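Local coordinates for oligogalacturonate lyase (Yersinia enterocolitica subsp. enterocolitica, PDB 3PE7), which probably cleaves short oligogalacturonates by beta-elimination in the cytoplasm, using a seven-bladed beta-propeller that binds manganese, at residues 35-40 / 127-132; 42-47 / 86-91; 60-65 / 81-86. One frame throughout, in Å; residues are numbered along the deposited sequence.

Contact 1: residues 35-40 / 127-132; sequences RNYFYQ and YGTWVA
Tyr37 and Thr129 face each other with their CA atoms 9.0 Å apart, and the backbones draw closer toward Gln40 and Val131, whose CA atoms lie 7.8 Å apart. Tyr37 to Gln40 make a type I beta turn, closed by a backbone hydrogen bond from Gln40 N to Tyr37 O, so Tyr37, Tyr39 and Gln40 can all reach the same neighbour. Opposite them the chain bends at Gly128, whose positive phi is easy for a residue without a side chain, and beyond the corner it is strand as far as Ala132. That strand, 124-132, is the first of a four-stranded antiparallel blade of the propeller; the contact joins the loop after inner strand 33-34 of one blade to this inner strand of another. The side chains of Tyr39 and Thr129 reach for each other from opposing sides and make a weak and not settled hydrogen bond, with Tyr39 OH 3.3 Å from Thr129 OG1. The same OG1 sits at the edge of the Tyr37 ring, 3.3 Å from Tyr37 CE2. A small branched threonine suits this place: OG1 meets Tyr39 OH and the Tyr37 ring edge while its methyl CG2 packs against the amide end of Gln40, 4.0 Å from Gln40 CD. Apolar Val131 touches the edge of the Tyr39 ring, CG2 3.9 Å from Tyr39 CE2. Tyr39 has CG between the backbone N and the carbonyl carbon (chi1 54°), which carries the ring across to the strand, and His192 meets that ring edge-to-face. The Tyr37 ring lies beside His355 and Gln350, two ligands of the manganese ion.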
loop_
_atom_site.group_PDB
_atom_site.type_symbol
_atom_site.label_atom_id
_atom_site.label_comp_id
_atom_site.label_asym_id
_atom_site.label_seq_id
_atom_site.Cartn_x
_atom_site.Cartn_y
_atom_site.Cartn_z
ATOM N N ARG A 35 -0.025 6.464 -8.101
ATOM C CA ARG A 35 1.038 5.672 -7.488
ATOM C C ARG A 35 0.509 4.320 -7.011
ATOM O O ARG A 35 -0.704 4.127 -6.904
ATOM C CB ARG A 35 1.639 6.477 -6.339
ATOM C CG ARG A 35 0.720 6.474 -5.151
ATOM C CD ARG A 35 1.235 5.342 -4.243
ATOM N NE ARG A 35 2.167 6.002 -3.418
ATOM C CZ ARG A 35 3.286 5.576 -2.849
ATOM N NH1 ARG A 35 3.797 4.335 -2.946
ATOM N NH2 ARG A 35 3.908 6.502 -2.153
ATOM N N ASN A 36 1.404 3.375 -6.698
ATOM C CA ASN A 36 0.997 2.062 -6.189
ATOM C C ASN A 36 0.655 2.105 -4.692
ATOM O O ASN A 36 0.720 3.176 -4.070
ATOM C CB ASN A 36 2.074 0.996 -6.507
ATOM C CG ASN A 36 3.338 1.120 -5.635
ATOM O OD1 ASN A 36 4.129 0.168 -5.542
ATOM N ND2 ASN A 36 3.542 2.270 -5.028
ATOM N N TYR A 37 0.295 0.971 -4.104
ATOM C CA TYR A 37 0.056 0.947 -2.667
ATOM C C TYR A 37 1.345 1.317 -1.905
ATOM O O TYR A 37 2.455 0.926 -2.302
ATOM C CB TYR A 37 -0.489 -0.412 -2.218
ATOM C CG TYR A 37 -1.932 -0.665 -2.598
ATOM C CD1 TYR A 37 -2.880 0.364 -2.586
ATOM C CD2 TYR A 37 -2.365 -1.954 -2.906
ATOM C CE1 TYR A 37 -4.236 0.105 -2.910
ATOM C CE2 TYR A 37 -3.693 -2.219 -3.220
ATOM C CZ TYR A 37 -4.620 -1.196 -3.221
ATOM O OH TYR A 37 -5.934 -1.478 -3.544
ATOM N N PHE A 38 1.182 2.087 -0.839
ATOM C CA PHE A 38 2.307 2.750 -0.166
ATOM C C PHE A 38 3.333 1.817 0.467
ATOM O O PHE A 38 4.480 2.219 0.685
ATOM C CB PHE A 38 1.798 3.741 0.905
ATOM C CG PHE A 38 0.944 3.109 1.962
ATOM C CD1 PHE A 38 1.515 2.538 3.100
ATOM C CD2 PHE A 38 -0.446 3.060 1.797
ATOM C CE1 PHE A 38 0.718 1.930 4.073
ATOM C CE2 PHE A 38 -1.243 2.445 2.753
ATOM C CZ PHE A 38 -0.665 1.887 3.892
ATOM N N TYR A 39 2.914 0.595 0.790
ATOM C CA TYR A 39 3.820 -0.376 1.440
ATOM C C TYR A 39 4.621 -1.223 0.440
ATOM O O TYR A 39 5.527 -1.990 0.849
ATOM C CB TYR A 39 3.050 -1.246 2.446
ATOM C CG TYR A 39 1.844 -1.943 1.848
ATOM C CD1 TYR A 39 0.590 -1.317 1.808
ATOM C CD2 TYR A 39 1.964 -3.233 1.309
ATOM C CE1 TYR A 39 -0.527 -1.964 1.247
ATOM C CE2 TYR A 39 0.870 -3.870 0.752
ATOM C CZ TYR A 39 -0.363 -3.231 0.707
ATOM O OH TYR A 39 -1.443 -3.885 0.158
ATOM N N GLN A 40 4.300 -1.085 -0.853
ATOM C CA GLN A 40 4.959 -1.841 -1.944
ATOM C C GLN A 40 6.068 -1.011 -2.595
ATOM O O GLN A 40 5.880 0.184 -2.893
ATOM C CB GLN A 40 3.950 -2.290 -3.026
ATOM C CG GLN A 40 2.809 -3.238 -2.542
ATOM C CD GLN A 40 3.272 -4.682 -2.329
ATOM O OE1 GLN A 40 2.744 -5.614 -2.963
ATOM N NE2 GLN A 40 4.248 -4.881 -1.440
ATOM N N TYR A 127 -7.699 -12.502 -3.293
ATOM C CA TYR A 127 -8.206 -11.338 -2.579
ATOM C C TYR A 127 -7.064 -10.465 -2.070
ATOM O O TYR A 127 -6.153 -10.943 -1.403
ATOM C CB TYR A 127 -9.126 -11.723 -1.416
ATOM C CG TYR A 127 -9.494 -10.525 -0.569
ATOM C CD1 TYR A 127 -8.845 -10.269 0.646
ATOM C CD2 TYR A 127 -10.453 -9.604 -1.012
ATOM C CE1 TYR A 127 -9.162 -9.139 1.417
ATOM C CE2 TYR A 127 -10.769 -8.475 -0.253
ATOM C CZ TYR A 127 -10.123 -8.256 0.960
ATOM O OH TYR A 127 -10.421 -7.146 1.698
ATOM N N GLY A 128 -7.125 -9.180 -2.390
ATOM C CA GLY A 128 -6.111 -8.219 -1.937
ATOM C C GLY A 128 -4.755 -8.363 -2.612
ATOM O O GLY A 128 -4.641 -8.864 -3.745
ATOM N N THR A 129 -3.716 -7.926 -1.900
ATOM C CA THR A 129 -2.391 -7.735 -2.475
ATOM C C THR A 129 -1.437 -8.859 -2.044
ATOM O O THR A 129 -1.412 -9.220 -0.883
ATOM C CB THR A 129 -1.823 -6.362 -2.042
ATOM O OG1 THR A 129 -2.740 -5.325 -2.454
ATOM C CG2 THR A 129 -0.477 -6.096 -2.690
ATOM N N TRP A 130 -0.682 -9.396 -2.994
ATOM C CA TRP A 130 0.372 -10.378 -2.677
ATOM C C TRP A 130 1.616 -9.616 -2.229
ATOM O O TRP A 130 2.014 -8.635 -2.884
ATOM C CB TRP A 130 0.684 -11.228 -3.907
ATOM C CG TRP A 130 -0.454 -12.098 -4.286
ATOM C CD1 TRP A 130 -1.536 -11.748 -5.039
ATOM C CD2 TRP A 130 -0.651 -13.467 -3.906
ATOM N NE1 TRP A 130 -2.400 -12.824 -5.161
ATOM C CE2 TRP A 130 -1.877 -13.890 -4.473
ATOM C CE3 TRP A 130 0.086 -14.375 -3.134
ATOM C CZ2 TRP A 130 -2.375 -15.194 -4.306
ATOM C CZ3 TRP A 130 -0.415 -15.673 -2.961
ATOM C CH2 TRP A 130 -1.630 -16.068 -3.549
ATOM N N VAL A 131 2.240 -10.056 -1.129
ATOM C CA VAL A 131 3.380 -9.307 -0.556
ATOM C C VAL A 131 4.584 -10.231 -0.431
ATOM O O VAL A 131 4.455 -11.346 0.062
ATOM C CB VAL A 131 3.016 -8.716 0.840
ATOM C CG1 VAL A 131 4.266 -8.174 1.574
ATOM C CG2 VAL A 131 1.971 -7.623 0.682
ATOM N N ALA A 132 5.745 -9.759 -0.882
ATOM C CA ALA A 132 6.949 -10.596 -0.863
ATOM C C ALA A 132 7.685 -10.517 0.461
ATOM O O ALA A 132 7.534 -9.565 1.226
ATOM C CB ALA A 132 7.884 -10.213 -2.007
#

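Contact 2: residues 42-47 / 86-91; sequences CFTRDG and GFLSPD
Leu88 and Cys42 meet at a seam between neighbouring propeller blades, where each segment leaves the inner part of a blade and enters the turn before its next strand. The two turns are alike in sequence, FTRDG and LSPDD, and in build: Thr44 OG1 bonds to the backbone N of Lys49, five residues on, and Ser89 OG to Asp93 OD2 and, weakly, to the backbone N of Ala94, also five on. A hydroxyl residue thus stands at each corner and bonds the chain beyond it. The touching parts run nearly the same way.

On the buried side one leucine branch does the work. With its CD1 anti to CA (chi2 178°), Leu88 extends straight into the neighbouring loop, and this methyl lies 3.4 Å from Cys42 O, 3.9 Å from Phe43 C and 4.0 Å from Thr44 CG2. Leucine suits the place because its terminal methyl can lie along a strip of backbone and a second methyl. Phe43 and Cys42 direct their own side chains the other way, against Leu50 and Leu366.

Toward the surface Arg45 takes over. Its CD passes 3.2 Å from Pro90 O, and the bend at chi3 (-63°) then turns the guanidinium so that one face lies over Asp91 CA. The two side chains run alongside each other, their flat groups turned 48° apart; Arg45 NH1 is 3.7 Å from Asp91 OD1, a long salt bridge. The stronger polar partner of Arg45 is Asp92, which forms a salt bridge with NE.

The Asp91 oxygen approaches from above the flat guanidinium, with no N-H directed to it, so the attraction there is one of charge alone, probably tempered by solvent, to which both residues are exposed.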
loop_
_atom_site.group_PDB
_atom_site.type_symbol
_atom_site.label_atom_id
_atom_site.label_comp_id
_atom_site.label_asym_id
_atom_site.label_seq_id
_atom_site.Cartn_x
_atom_site.Cartn_y
_atom_site.Cartn_z
ATOM N N CYS A 42 8.181 0.977 -4.981
ATOM C CA CYS A 42 8.007 1.623 -6.289
ATOM C C CYS A 42 9.194 2.444 -6.796
ATOM O O CYS A 42 9.275 2.706 -7.972
ATOM C CB CYS A 42 6.742 2.512 -6.337
ATOM S SG CYS A 42 6.690 3.830 -5.078
ATOM N N PHE A 43 10.085 2.869 -5.895
ATOM C CA PHE A 43 11.310 3.534 -6.299
ATOM C C PHE A 43 12.435 2.522 -6.411
ATOM O O PHE A 43 12.531 1.639 -5.585
ATOM C CB PHE A 43 11.734 4.587 -5.274
ATOM C CG PHE A 43 10.897 5.812 -5.286
ATOM C CD1 PHE A 43 11.144 6.832 -6.203
ATOM C CD2 PHE A 43 9.875 5.961 -4.345
ATOM C CE1 PHE A 43 10.362 8.011 -6.183
ATOM C CE2 PHE A 43 9.076 7.104 -4.341
ATOM C CZ PHE A 43 9.330 8.131 -5.249
ATOM N N THR A 44 13.296 2.671 -7.414
ATOM C CA THR A 44 14.536 1.879 -7.446
ATOM C C THR A 44 15.422 2.323 -6.267
ATOM O O THR A 44 15.220 3.391 -5.708
ATOM C CB THR A 44 15.285 1.986 -8.791
ATOM O OG1 THR A 44 15.505 3.356 -9.150
ATOM C CG2 THR A 44 14.479 1.310 -9.885
ATOM N N ARG A 45 16.387 1.496 -5.897
ATOM C CA ARG A 45 17.183 1.765 -4.689
ATOM C C ARG A 45 17.892 3.118 -4.704
ATOM O O ARG A 45 18.000 3.767 -3.658
ATOM C CB ARG A 45 18.186 0.640 -4.461
ATOM C CG ARG A 45 17.525 -0.667 -4.048
ATOM C CD ARG A 45 18.548 -1.826 -4.057
ATOM N NE ARG A 45 19.083 -2.077 -5.383
ATOM C CZ ARG A 45 19.997 -3.011 -5.639
ATOM N NH1 ARG A 45 20.456 -3.776 -4.654
ATOM N NH2 ARG A 45 20.453 -3.170 -6.873
ATOM N N ASP A 46 18.351 3.551 -5.873
ATOM C CA ASP A 46 19.048 4.831 -5.980
ATOM C C ASP A 46 18.106 6.031 -6.165
ATOM O O ASP A 46 18.554 7.158 -6.358
ATOM C CB ASP A 46 20.139 4.790 -7.065
ATOM C CG ASP A 46 19.595 4.908 -8.475
ATOM O OD1 ASP A 46 18.358 4.795 -8.696
ATOM O OD2 ASP A 46 20.434 5.115 -9.389
ATOM N N GLY A 47 16.802 5.770 -6.124
ATOM C CA GLY A 47 15.794 6.835 -6.181
ATOM C C GLY A 47 15.593 7.447 -7.559
ATOM O O GLY A 47 14.875 8.437 -7.684
ATOM N N GLY A 86 1.346 -3.857 -7.436
ATOM C CA GLY A 86 2.637 -4.221 -8.038
ATOM C C GLY A 86 3.812 -3.673 -7.264
ATOM O O GLY A 86 3.694 -2.658 -6.589
ATOM N N PHE A 87 4.948 -4.361 -7.371
ATOM C CA PHE A 87 6.161 -3.929 -6.680
ATOM C C PHE A 87 7.411 -4.286 -7.477
ATOM O O PHE A 87 7.419 -5.215 -8.292
ATOM C CB PHE A 87 6.222 -4.522 -5.272
ATOM C CG PHE A 87 6.266 -6.032 -5.233
ATOM C CD1 PHE A 87 7.487 -6.705 -5.191
ATOM C CD2 PHE A 87 5.087 -6.775 -5.219
ATOM C CE1 PHE A 87 7.527 -8.124 -5.141
ATOM C CE2 PHE A 87 5.109 -8.190 -5.160
ATOM C CZ PHE A 87 6.322 -8.865 -5.125
ATOM N N LEU A 88 8.464 -3.519 -7.246
ATOM C CA LEU A 88 9.778 -3.814 -7.808
ATOM C C LEU A 88 10.512 -4.805 -6.916
ATOM O O LEU A 88 10.371 -4.794 -5.690
ATOM C CB LEU A 88 10.605 -2.526 -7.918
ATOM C CG LEU A 88 10.018 -1.442 -8.829
ATOM C CD1 LEU A 88 10.942 -0.178 -8.805
ATOM C CD2 LEU A 88 9.819 -2.007 -10.231
ATOM N N SER A 89 11.325 -5.654 -7.544
ATOM C CA SER A 89 12.164 -6.575 -6.790
ATOM C C SER A 89 13.265 -5.792 -6.044
ATOM O O SER A 89 13.581 -4.658 -6.429
ATOM C CB SER A 89 12.809 -7.587 -7.751
ATOM O OG SER A 89 13.571 -6.929 -8.751
ATOM N N PRO A 90 13.879 -6.409 -5.019
ATOM C CA PRO A 90 14.986 -5.725 -4.316
ATOM C C PRO A 90 16.098 -5.238 -5.235
ATOM O O PRO A 90 16.600 -4.112 -5.060
ATOM C CB PRO A 90 15.492 -6.788 -3.321
ATOM C CG PRO A 90 14.289 -7.635 -3.022
ATOM C CD PRO A 90 13.478 -7.655 -4.334
ATOM N N ASP A 91 16.449 -6.048 -6.239
ATOM C CA ASP A 91 17.542 -5.713 -7.142
ATOM C C ASP A 91 17.164 -4.760 -8.286
ATOM O O ASP A 91 17.975 -4.476 -9.165
ATOM C CB ASP A 91 18.216 -7.002 -7.671
ATOM C CG ASP A 91 18.954 -7.767 -6.579
ATOM O OD1 ASP A 91 19.375 -7.145 -5.567
ATOM O OD2 ASP A 91 19.129 -9.001 -6.730
#

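Contact 3: residues 60-65 / 81-86; sequences WNYYLL and DNTFGG
Tyr62 reaches from strand 61-66 into the loop 81-86. From CB the side chain sets out with CG anti to the carbonyl carbon (chi1 -76°), which brings one face of the ring against Thr83. The methyl CG2 of Thr83 stands over that face, 4.3 Å from the centroid of the Tyr62 ring, a CH-pi contact. Farther along, Tyr62 CE1 meets Thr83 O at 3.5 Å, Tyr62 CE2 comes 3.3 Å from Asn82 O and Tyr62 CZ 3.4 Å from Thr83 CA, so the far half of the ring is pressed to backbone. At the tip, Tyr62 OH gives its proton to Asn82 O over 2.6 Å, in the carbonyl plane and on a lone pair (C=O...O angle 132°). It also accepts a weak bond from Gly86 N at 2.8 Å, bent to 123° at the hydrogen. A tyrosine is long enough to bring a group that both donates and accepts to this turn of backbone, and Gly86, having no side chain, lets the hydroxyl come close.

The loop is also shaped from within. Asn82 OD1 accepts from Phe84 N at 2.8 Å, in an Asx turn, and from Gly85 N. Beside the tyrosine, Trp60 CZ3 and Phe84 CE1 touch edge to edge at 4.1 Å, and one water links Trp60 O with Asp81 N. Asp81 is held by Thr76 OG1, and Thr83 OG1 bonds to His34.

Tyr62 sits between blades: its side chain touches Leu51 of strand 49-54 in its own sheet, and Leu95 and Tyr97 of strand 94-99 in the next, while the loop it grips leads directly into strand 87-88 of that second sheet.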
loop_
_atom_site.group_PDB
_atom_site.type_symbol
_atom_site.label_atom_id
_atom_site.label_comp_id
_atom_site.label_asym_id
_atom_site.label_seq_id
_atom_site.Cartn_x
_atom_site.Cartn_y
_atom_site.Cartn_z
ATOM N N TRP A 60 -5.551 1.013 -17.756
ATOM C CA TRP A 60 -4.506 1.345 -16.774
ATOM C C TRP A 60 -3.432 0.267 -16.794
ATOM O O TRP A 60 -3.720 -0.917 -16.568
ATOM C CB TRP A 60 -5.122 1.460 -15.375
ATOM C CG TRP A 60 -6.210 2.518 -15.251
ATOM C CD1 TRP A 60 -6.754 3.287 -16.263
ATOM C CD2 TRP A 60 -6.890 2.902 -14.056
ATOM N NE1 TRP A 60 -7.720 4.133 -15.744
ATOM C CE2 TRP A 60 -7.833 3.900 -14.399
ATOM C CE3 TRP A 60 -6.801 2.499 -12.718
ATOM C CZ2 TRP A 60 -8.675 4.500 -13.446
ATOM C CZ3 TRP A 60 -7.640 3.074 -11.787
ATOM C CH2 TRP A 60 -8.574 4.059 -12.151
ATOM N N ASN A 61 -2.196 0.685 -17.064
ATOM C CA ASN A 61 -1.055 -0.230 -17.160
ATOM C C ASN A 61 0.119 0.289 -16.338
ATOM O O ASN A 61 0.099 1.429 -15.871
ATOM C CB ASN A 61 -0.594 -0.338 -18.607
ATOM C CG ASN A 61 -1.649 -0.963 -19.515
ATOM O OD1 ASN A 61 -2.030 -2.140 -19.348
ATOM N ND2 ASN A 61 -2.089 -0.208 -20.488
ATOM N N TYR A 62 1.135 -0.561 -16.139
ATOM C CA TYR A 62 2.345 -0.099 -15.448
ATOM C C TYR A 62 3.329 0.622 -16.348
ATOM O O TYR A 62 3.497 0.259 -17.520
ATOM C CB TYR A 62 3.058 -1.278 -14.766
ATOM C CG TYR A 62 2.382 -1.737 -13.506
ATOM C CD1 TYR A 62 2.546 -1.026 -12.313
ATOM C CD2 TYR A 62 1.587 -2.883 -13.494
ATOM C CE1 TYR A 62 1.930 -1.449 -11.128
ATOM C CE2 TYR A 62 0.976 -3.307 -12.328
ATOM C CZ TYR A 62 1.159 -2.602 -11.161
ATOM O OH TYR A 62 0.523 -3.035 -10.031
ATOM N N TYR A 63 3.993 1.631 -15.767
ATOM C CA TYR A 63 5.039 2.408 -16.413
ATOM C C TYR A 63 6.217 2.552 -15.473
ATOM O O TYR A 63 6.040 2.513 -14.262
ATOM C CB TYR A 63 4.522 3.809 -16.775
ATOM C CG TYR A 63 3.482 3.773 -17.853
ATOM C CD1 TYR A 63 3.811 4.063 -19.178
ATOM C CD2 TYR A 63 2.163 3.430 -17.556
ATOM C CE1 TYR A 63 2.840 3.985 -20.193
ATOM C CE2 TYR A 63 1.196 3.344 -18.556
ATOM C CZ TYR A 63 1.544 3.639 -19.868
ATOM O OH TYR A 63 0.585 3.557 -20.855
ATOM N N LEU A 64 7.425 2.691 -16.032
ATOM C CA LEU A 64 8.581 3.062 -15.223
ATOM C C LEU A 64 9.039 4.437 -15.660
ATOM O O LEU A 64 9.391 4.654 -16.835
ATOM C CB LEU A 64 9.725 2.034 -15.373
ATOM C CG LEU A 64 10.864 2.175 -14.365
ATOM C CD1 LEU A 64 10.428 1.701 -12.977
ATOM C CD2 LEU A 64 12.074 1.363 -14.820
ATOM N N LEU A 65 9.041 5.375 -14.721
ATOM C CA LEU A 65 9.404 6.756 -15.007
ATOM C C LEU A 65 10.862 6.997 -14.603
ATOM O O LEU A 65 11.236 6.764 -13.439
ATOM C CB LEU A 65 8.478 7.722 -14.242
ATOM C CG LEU A 65 8.764 9.226 -14.259
ATOM C CD1 LEU A 65 8.872 9.795 -15.671
ATOM C CD2 LEU A 65 7.696 9.976 -13.449
ATOM N N ASP A 81 -4.747 -5.378 -15.870
ATOM C CA ASP A 81 -3.699 -5.135 -14.860
ATOM C C ASP A 81 -4.296 -4.574 -13.591
ATOM O O ASP A 81 -5.113 -3.651 -13.648
ATOM C CB ASP A 81 -2.645 -4.134 -15.349
ATOM C CG ASP A 81 -1.894 -4.612 -16.577
ATOM O OD1 ASP A 81 -1.970 -5.819 -16.912
ATOM O OD2 ASP A 81 -1.236 -3.752 -17.209
ATOM N N ASN A 82 -3.869 -5.102 -12.450
ATOM C CA ASN A 82 -4.106 -4.425 -11.186
ATOM C C ASN A 82 -2.877 -3.564 -10.970
ATOM O O ASN A 82 -1.790 -4.080 -10.705
ATOM C CB ASN A 82 -4.275 -5.417 -10.043
ATOM C CG ASN A 82 -4.462 -4.742 -8.704
ATOM O OD1 ASN A 82 -3.743 -3.795 -8.355
ATOM N ND2 ASN A 82 -5.423 -5.246 -7.923
ATOM N N THR A 83 -3.062 -2.259 -11.124
ATOM C CA THR A 83 -1.955 -1.305 -11.090
ATOM C C THR A 83 -1.631 -0.807 -9.677
ATOM O O THR A 83 -0.794 0.099 -9.497
ATOM C CB THR A 83 -2.182 -0.107 -12.046
ATOM O OG1 THR A 83 -3.486 0.458 -11.820
ATOM C CG2 THR A 83 -2.047 -0.575 -13.506
ATOM N N PHE A 84 -2.252 -1.410 -8.670
ATOM C CA PHE A 84 -2.012 -0.952 -7.307
ATOM C C PHE A 84 -1.080 -1.869 -6.533
ATOM O O PHE A 84 -0.246 -1.404 -5.757
ATOM C CB PHE A 84 -3.342 -0.799 -6.543
ATOM C CG PHE A 84 -4.180 0.330 -7.067
ATOM C CD1 PHE A 84 -4.958 0.153 -8.222
ATOM C CD2 PHE A 84 -4.166 1.570 -6.441
ATOM C CE1 PHE A 84 -5.722 1.200 -8.716
ATOM C CE2 PHE A 84 -4.923 2.616 -6.926
ATOM C CZ PHE A 84 -5.694 2.434 -8.058
ATOM N N GLY A 85 -1.231 -3.172 -6.747
ATOM C CA GLY A 85 -0.533 -4.151 -5.914
ATOM C C GLY A 85 0.907 -4.425 -6.316
ATOM O O GLY A 85 1.603 -5.163 -5.611
ATOM N N GLY A 86 1.346 -3.857 -7.436
ATOM C CA GLY A 86 2.637 -4.221 -8.038
ATOM C C GLY A 86 3.812 -3.673 -7.264
ATOM O O GLY A 86 3.694 -2.658 -6.589
HETATM O O HOH W 1 -5.061 -3.061 -17.542
HETATM O O HOH W 2 -6.244 -1.677 -14.809
#

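The three contacts lie close together, contact 1 nearest the middle of the propeller, with centres 11 Å apart for contacts 1 and 3 and 13 Å for the other two pairs. Gly86 belongs to both contact 2 and contact 3, so the loop 81-86 passes straight into the seam of 86-91. Contacts 1 and 3 meet where Tyr37 N lies 2.9 Å from Phe84 O, probably a hydrogen bond. Closeness to the metal falls off: the manganese ion is about 5 Å from the side chain of Tyr37, about 7 Å from that of Phe84 and about 14 Å from that of Cys42, so contact 1 borders the metal site most directly.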